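Local coordinates for protein LamCAT (Aquimarina, PDB 6JH5) that probably hydrolyses laminarin, the beta-1,3-linked storage glucan of marine algae, as a bacterial laminarinase of glycoside hydrolase family 16, at residues A[91-95]-A[212-216]; A[120-124]-A[208-212]. One frame throughout, in Å; residues are numbered along the deposited sequence.

Interactions 1 and 2 pack two parts of one loop, which joins strands 197-205 and 221-232, against neighbouring pieces of the fold; Phe212 belongs to both. Their centres lie about 9 Å apart. Asn124 connects them: its OD1 accepts a hydrogen bond from Gly94 N at 2.7 Å, while its ND2 binds Pro210 O within interaction 2. A further backbone bond, 3.1 Å from Asn124 N to Ser95 O, keeps the turn 92-95 beside residues 120-124. Interaction 2 includes Glu121, in the sequence EIDIME characteristic of family 16, and so probably borders the active site; interaction 1 is centred about 18 Å from the chain centre, against about 12 Å. The calcium site uses other residues.

Interaction 1 of 2, residues A[91-95]-A[212-216]; sequences SFMGS and FNIDN
Met93 meets Asn213, Ile214 and Asp215 from the second position of a type II beta turn, Phe92 to Ser95. Its CB lies 3.5 Å from Asn213 O. With chi1 at -65°, CG stands anti to the carbonyl carbon, beside the backbone N, and passes the amide of Asn213. SD merely carries the chain round, through bends at chi2 and chi3 that bring CE back to 3.8 Å from Asn213 ND2; the touching is done by CB, CG and CE, and the two side chains cross at an oblique angle. A flexible, unbranched thioether suits this partly exposed place, since it can fold against the flank of a polar residue.

The backbone carbonyl of Met93 supplies the directed bond: Asp215 N donates to Met93 O at 2.9 Å with a nearly straight N-H...O angle of 169°, although the donor is tilted from the carbonyl plane. Ile214 CA adds a CA-H...O contact to the same oxygen. A water donates to Asp215 OD2 at 2.7 Å and accepts from Met93 N at 2.9 Å; OD1 receives Asn217 N.

Gly94 occupies the third turn position, where its positive phi favours a residue lacking CB. That absence also leaves room for Ile214 CD1, 3.6 Å from Gly94 CA. Within the turn, Phe92 O accepts both Ser95 N and Ser95 OG, the hydroxyl bond being 2.8 Å long, while Ser95 CB sits over the Phe92 ring. Across the contact, Phe92 CD2 lies 4.2 Å from Asp215 O, which approaches the ring obliquely. Phe219, from farther along the loop that carries 212-216, meets that ring edge-to-face.

Chemically, one straight backbone bond and one water bridge from the carboxylate tie Met93 to Asp215, with a modest apolar lining around them.

Interaction 2 of 2, residues A[120-124]-A[208-212]; sequences MEHVN and NWPGF
Val123 and Pro210 bring the two backbones closest, with their CA atoms 5.4 Å apart. Residues 121-123 are extended, whereas 208-210 have helical backbone angles without regular helical bonds. Asn124 then takes phi/psi of 55° and -131°, a region used mostly by glycine, with asparagine among the few other residues that enter it fairly readily.

Val123 is the apolar centre. Its chi1 of -72° sets CG1 anti to the carbonyl carbon, beside the backbone N, and both methyls lie against the Trp209 indole. CG1 makes a CH-pi contact over the face, 3.8 Å from the centroid of the five-membered ring and close to its normal; CG2 lies near NE1. CG1 also touches Pro210 CB, whose rigid ring adds an apolar surface.

Glu121 comes to the indole from its edge: OE2 is 3.5 Å from Trp209 CZ3, and the carboxylate stands nearly perpendicular to the ring. The same OE2 is hydrogen-bonded to Trp96 NE1, and OE1 lies close to Asp118 OD2. At the opposite end, an N-H of Asn124 ND2 points at an in-plane lone pair of Pro210 O, 2.9 Å away and itself almost exactly in the Asn124 amide plane, while OD1 takes the N-H of Gly94. Held at both ends, the amide has its orientation fixed, which is why asparagine suits the place.

Glu121 closes the EIDIME sequence characteristic of family 16 beta-jelly-roll hydrolases, where this position is probably the general acid/base. Trp209, exposed beside it, is consistent with the aromatic lining of a glucan-binding cleft.

Interaction 1 of 2, residues A[91-95]-A[212-216]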
ATOM      1  N   SER A  91      -8.182  11.423   7.066  1.00 15.52           N
ATOM      2  CA  SER A  91      -7.042  12.131   7.673  1.00 14.80           C
ATOM      3  C   SER A  91      -7.390  12.325   9.149  1.00 15.01           C
ATOM      4  O   SER A  91      -8.230  13.120   9.457  1.00 17.32           O
ATOM      5  CB  SER A  91      -6.841  13.430   6.943  1.00 18.86           C
ATOM      6  OG  SER A  91      -5.817  14.203   7.531  1.00 22.35           O
ATOM      7  N   PHE A  92      -6.778  11.531  10.007  1.00 13.90           N
ATOM      8  CA  PHE A  92      -7.042  11.637  11.457  1.00 13.72           C
ATOM      9  C   PHE A  92      -5.866  11.042  12.225  1.00 14.38           C
ATOM     10  O   PHE A  92      -5.169  10.229  11.704  1.00 13.59           O
ATOM     11  CB  PHE A  92      -8.356  10.965  11.852  1.00 14.43           C
ATOM     12  CG  PHE A  92      -8.430   9.480  11.631  1.00 13.89           C
ATOM     13  CD1 PHE A  92      -8.908   8.968  10.443  1.00 14.54           C
ATOM     14  CD2 PHE A  92      -8.048   8.610  12.626  1.00 13.74           C
ATOM     15  CE1 PHE A  92      -8.993   7.603  10.266  1.00 14.44           C
ATOM     16  CE2 PHE A  92      -8.133   7.246  12.444  1.00 14.80           C
ATOM     17  CZ  PHE A  92      -8.619   6.753  11.267  1.00 15.68           C
ATOM     18  N   MET A  93      -5.733  11.437  13.481  1.00 14.20           N
ATOM     19  CA  MET A  93      -4.601  10.918  14.281  1.00 13.96           C
ATOM     20  C   MET A  93      -4.721   9.399  14.463  1.00 13.94           C
ATOM     21  O   MET A  93      -5.722   8.925  14.909  1.00 13.85           O
ATOM     22  CB  MET A  93      -4.537  11.639  15.632  1.00 14.25           C
ATOM     23  CG  MET A  93      -4.227  13.118  15.509  1.00 17.47           C
ATOM     24  SD  MET A  93      -2.669  13.517  14.653  1.00 21.01           S
ATOM     25  CE  MET A  93      -1.565  12.518  15.649  1.00 21.10           C
ATOM     26  N   GLY A  94      -3.638   8.709  14.124  1.00 13.70           N
ATOM     27  CA  GLY A  94      -3.530   7.244  14.217  1.00 14.42           C
ATOM     28  C   GLY A  94      -3.786   6.524  12.906  1.00 14.41           C
ATOM     29  O   GLY A  94      -3.482   5.377  12.820  1.00 15.17           O
ATOM     30  N   SER A  95      -4.294   7.236  11.923  1.00 13.26           N
ATOM     31  CA  SER A  95      -4.620   6.591  10.632  1.00 13.45           C
ATOM     32  C   SER A  95      -3.357   6.224   9.847  1.00 13.31           C
ATOM     33  O   SER A  95      -2.420   6.957   9.874  1.00 12.74           O
ATOM     34  CB  SER A  95      -5.520   7.467   9.815  1.00 14.10           C
ATOM     35  OG  SER A  95      -4.846   8.620   9.413  1.00 14.67           O
ATOM     36  N   PHE A 212       0.548   6.147  18.687  1.00 17.54           N
ATOM     37  CA  PHE A 212      -0.557   5.493  19.413  1.00 18.38           C
ATOM     38  C   PHE A 212      -1.594   6.482  19.934  1.00 18.44           C
ATOM     39  O   PHE A 212      -2.389   6.087  20.725  1.00 20.76           O
ATOM     40  CB  PHE A 212       0.052   4.553  20.449  1.00 20.19           C
ATOM     41  CG  PHE A 212       1.011   3.578  19.813  1.00 19.14           C
ATOM     42  CD1 PHE A 212       0.550   2.416  19.243  1.00 19.48           C
ATOM     43  CD2 PHE A 212       2.362   3.833  19.753  1.00 21.08           C
ATOM     44  CE1 PHE A 212       1.415   1.532  18.628  1.00 19.67           C
ATOM     45  CE2 PHE A 212       3.226   2.952  19.133  1.00 22.86           C
ATOM     46  CZ  PHE A 212       2.753   1.796  18.582  1.00 21.34           C
ATOM     47  N   ASN A 213      -1.545   7.708  19.437  1.00 17.32           N
ATOM     48  CA  ASN A 213      -2.585   8.701  19.781  1.00 19.76           C
ATOM     49  C   ASN A 213      -3.672   8.518  18.724  1.00 18.52           C
ATOM     50  O   ASN A 213      -3.460   8.900  17.617  1.00 17.99           O
ATOM     51  CB  ASN A 213      -2.009  10.111  19.739  1.00 21.24           C
ATOM     52  CG  ASN A 213      -3.066  11.192  19.719  1.00 29.66           C
ATOM     53  OD1 ASN A 213      -4.170  10.995  20.193  1.00 31.56           O
ATOM     54  ND2 ASN A 213      -2.696  12.362  19.252  1.00 33.17           N
ATOM     55  N   ILE A 214      -4.780   7.909  19.106  1.00 15.63           N
ATOM     56  CA  ILE A 214      -5.846   7.639  18.115  1.00 16.27           C
ATOM     57  C   ILE A 214      -7.027   8.583  18.342  1.00 14.98           C
ATOM     58  O   ILE A 214      -7.466   8.674  19.461  1.00 15.26           O
ATOM     59  CB  ILE A 214      -6.307   6.173  18.193  1.00 15.53           C
ATOM     60  CG1 ILE A 214      -5.151   5.167  18.291  1.00 16.01           C
ATOM     61  CG2 ILE A 214      -7.220   5.862  17.026  1.00 17.30           C
ATOM     62  CD1 ILE A 214      -4.120   5.254  17.196  1.00 16.81           C
ATOM     63  N   ASP A 215      -7.466   9.227  17.261  1.00 15.03           N
ATOM     64  CA  ASP A 215      -8.664  10.090  17.329  1.00 14.56           C
ATOM     65  C   ASP A 215      -9.834   9.121  17.234  1.00 14.30           C
ATOM     66  O   ASP A 215     -10.256   8.782  16.184  1.00 15.23           O
ATOM     67  CB  ASP A 215      -8.671  11.089  16.183  1.00 14.24           C
ATOM     68  CG  ASP A 215      -9.897  11.983  16.164  1.00 16.07           C
ATOM     69  OD1 ASP A 215     -10.755  11.801  17.000  1.00 15.82           O
ATOM     70  OD2 ASP A 215      -9.927  12.831  15.313  1.00 15.16           O
ATOM     71  N   ASN A 216     -10.419   8.781  18.382  1.00 15.12           N
ATOM     72  CA  ASN A 216     -11.540   7.810  18.445  1.00 13.24           C
ATOM     73  C   ASN A 216     -12.827   8.424  17.917  1.00 16.19           C
ATOM     74  O   ASN A 216     -13.760   7.707  17.711  1.00 17.70           O
ATOM     75  CB  ASN A 216     -11.687   7.193  19.826  1.00 15.74           C
ATOM     76  CG  ASN A 216     -10.548   6.242  20.105  1.00 19.06           C
ATOM     77  OD1 ASN A 216     -10.191   5.451  19.270  1.00 18.11           O
ATOM     78  ND2 ASN A 216      -9.942   6.393  21.259  1.00 22.26           N
TER
HETATM   79  O   HOH W   1      -7.552  13.596  14.224  1.00 16.15           O

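Interaction 2 of 2, residues A[120-124]-A[208-212]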
ATOM      1  N   MET A 120       1.957   4.539  -2.087  1.00 10.65           N
ATOM      2  CA  MET A 120       1.365   5.618  -1.276  1.00 11.38           C
ATOM      3  C   MET A 120       1.273   5.168   0.181  1.00 12.19           C
ATOM      4  O   MET A 120       0.784   4.099   0.419  1.00 11.99           O
ATOM      5  CB  MET A 120      -0.051   5.979  -1.753  1.00 11.86           C
ATOM      6  CG  MET A 120      -0.730   7.122  -1.018  1.00 12.43           C
ATOM      7  SD  MET A 120      -1.366   6.769   0.663  1.00 14.11           S
ATOM      8  CE  MET A 120      -2.669   5.591   0.306  1.00 14.42           C
ATOM      9  N   GLU A 121       1.820   5.994   1.060  1.00 11.60           N
ATOM     10  CA  GLU A 121       1.545   5.856   2.500  1.00 12.67           C
ATOM     11  C   GLU A 121       1.172   7.235   3.048  1.00 12.47           C
ATOM     12  O   GLU A 121       1.729   8.184   2.613  1.00 12.31           O
ATOM     13  CB  GLU A 121       2.701   5.292   3.303  1.00 14.55           C
ATOM     14  CG  GLU A 121       2.821   3.796   3.159  1.00 14.96           C
ATOM     15  CD  GLU A 121       4.020   3.302   3.947  1.00 15.91           C
ATOM     16  OE1 GLU A 121       5.111   3.573   3.506  1.00 15.13           O
ATOM     17  OE2 GLU A 121       3.810   2.768   5.025  1.00 15.72           O
ATOM     18  N   HIS A 122       0.227   7.264   3.969  1.00 11.96           N
ATOM     19  CA  HIS A 122      -0.124   8.522   4.651  1.00 13.05           C
ATOM     20  C   HIS A 122      -0.277   8.220   6.141  1.00 13.39           C
ATOM     21  O   HIS A 122      -0.739   7.161   6.447  1.00 12.48           O
ATOM     22  CB  HIS A 122      -1.411   9.122   4.087  1.00 13.85           C
ATOM     23  CG  HIS A 122      -1.804  10.401   4.736  1.00 14.35           C
ATOM     24  ND1 HIS A 122      -2.726  10.459   5.738  1.00 15.68           N
ATOM     25  CD2 HIS A 122      -1.348  11.651   4.577  1.00 15.40           C
ATOM     26  CE1 HIS A 122      -2.840  11.695   6.136  1.00 15.62           C
ATOM     27  NE2 HIS A 122      -2.030  12.437   5.447  1.00 16.02           N
ATOM     28  N   VAL A 123       0.112   9.167   6.990  1.00 12.99           N
ATOM     29  CA  VAL A 123      -0.090   8.946   8.445  1.00 12.81           C
ATOM     30  C   VAL A 123      -0.743  10.169   9.068  1.00 13.34           C
ATOM     31  O   VAL A 123      -0.507  11.264   8.623  1.00 14.11           O
ATOM     32  CB  VAL A 123       1.196   8.628   9.228  1.00 14.97           C
ATOM     33  CG1 VAL A 123       1.748   7.242   8.954  1.00 16.61           C
ATOM     34  CG2 VAL A 123       2.246   9.688   9.021  1.00 16.34           C
ATOM     35  N   ASN A 124      -1.568   9.889  10.055  1.00 13.66           N
ATOM     36  CA  ASN A 124      -2.130  10.954  10.902  1.00 13.66           C
ATOM     37  C   ASN A 124      -2.836  12.016  10.049  1.00 14.45           C
ATOM     38  O   ASN A 124      -3.630  11.655   9.246  1.00 15.21           O
ATOM     39  CB  ASN A 124      -1.024  11.478  11.810  1.00 14.02           C
ATOM     40  CG  ASN A 124      -0.517  10.425  12.770  1.00 14.84           C
ATOM     41  OD1 ASN A 124      -1.268   9.595  13.214  1.00 15.90           O
ATOM     42  ND2 ASN A 124       0.763  10.462  13.048  1.00 16.28           N
ATOM     43  N   ASN A 208       4.141   1.938  14.870  1.00 16.50           N
ATOM     44  CA  ASN A 208       5.376   2.676  15.201  1.00 18.20           C
ATOM     45  C   ASN A 208       5.442   4.009  14.460  1.00 17.35           C
ATOM     46  O   ASN A 208       5.778   4.975  15.073  1.00 19.99           O
ATOM     47  CB  ASN A 208       6.603   1.803  14.951  1.00 19.13           C
ATOM     48  CG  ASN A 208       6.629   0.567  15.824  1.00 20.02           C
ATOM     49  OD1 ASN A 208       6.186   0.594  16.954  1.00 20.51           O
ATOM     50  ND2 ASN A 208       7.157  -0.506  15.286  1.00 21.23           N
ATOM     51  N   TRP A 209       5.154   4.024  13.167  1.00 18.01           N
ATOM     52  CA  TRP A 209       5.285   5.309  12.456  1.00 21.55           C
ATOM     53  C   TRP A 209       4.190   6.322  12.817  1.00 17.85           C
ATOM     54  O   TRP A 209       4.538   7.406  13.243  1.00 18.97           O
ATOM     55  CB  TRP A 209       5.409   5.039  10.965  1.00 23.29           C
ATOM     56  CG  TRP A 209       5.506   6.264  10.121  1.00 23.11           C
ATOM     57  CD1 TRP A 209       5.726   7.550  10.508  1.00 22.37           C
ATOM     58  CD2 TRP A 209       5.328   6.301   8.707  1.00 23.25           C
ATOM     59  NE1 TRP A 209       5.710   8.386   9.426  1.00 23.10           N
ATOM     60  CE2 TRP A 209       5.475   7.641   8.304  1.00 23.65           C
ATOM     61  CE3 TRP A 209       5.088   5.323   7.750  1.00 24.71           C
ATOM     62  CZ2 TRP A 209       5.396   8.013   6.966  1.00 24.95           C
ATOM     63  CZ3 TRP A 209       4.994   5.698   6.436  1.00 23.65           C
ATOM     64  CH2 TRP A 209       5.144   7.022   6.052  1.00 26.69           C
ATOM     65  N   PRO A 210       2.884   6.025  12.714  1.00 16.85           N
ATOM     66  CA  PRO A 210       1.859   6.994  13.098  1.00 16.60           C
ATOM     67  C   PRO A 210       1.813   7.310  14.594  1.00 18.49           C
ATOM     68  O   PRO A 210       1.437   8.343  14.945  1.00 20.32           O
ATOM     69  CB  PRO A 210       0.522   6.382  12.666  1.00 17.23           C
ATOM     70  CG  PRO A 210       0.805   4.911  12.508  1.00 17.64           C
ATOM     71  CD  PRO A 210       2.277   4.796  12.179  1.00 17.40           C
ATOM     72  N   GLY A 211       2.188   6.342  15.412  1.00 18.86           N
ATOM     73  CA  GLY A 211       2.058   6.536  16.854  1.00 18.57           C
ATOM     74  C   GLY A 211       0.775   5.930  17.402  1.00 18.72           C
ATOM     75  O   GLY A 211       0.055   5.288  16.674  1.00 19.42           O
ATOM     76  N   PHE A 212       0.548   6.147  18.687  1.00 17.54           N
ATOM     77  CA  PHE A 212      -0.557   5.493  19.413  1.00 18.38           C
ATOM     78  C   PHE A 212      -1.594   6.482  19.934  1.00 18.44           C
ATOM     79  O   PHE A 212      -2.389   6.087  20.725  1.00 20.76           O
ATOM     80  CB  PHE A 212       0.052   4.553  20.449  1.00 20.19           C
ATOM     81  CG  PHE A 212       1.011   3.578  19.813  1.00 19.14           C
ATOM     82  CD1 PHE A 212       0.550   2.416  19.243  1.00 19.48           C
ATOM     83  CD2 PHE A 212       2.362   3.833  19.753  1.00 21.08           C
ATOM     84  CE1 PHE A 212       1.415   1.532  18.628  1.00 19.67           C
ATOM     85  CE2 PHE A 212       3.226   2.952  19.133  1.00 22.86           C
ATOM     86  CZ  PHE A 212       2.753   1.796  18.582  1.00 21.34           C
TER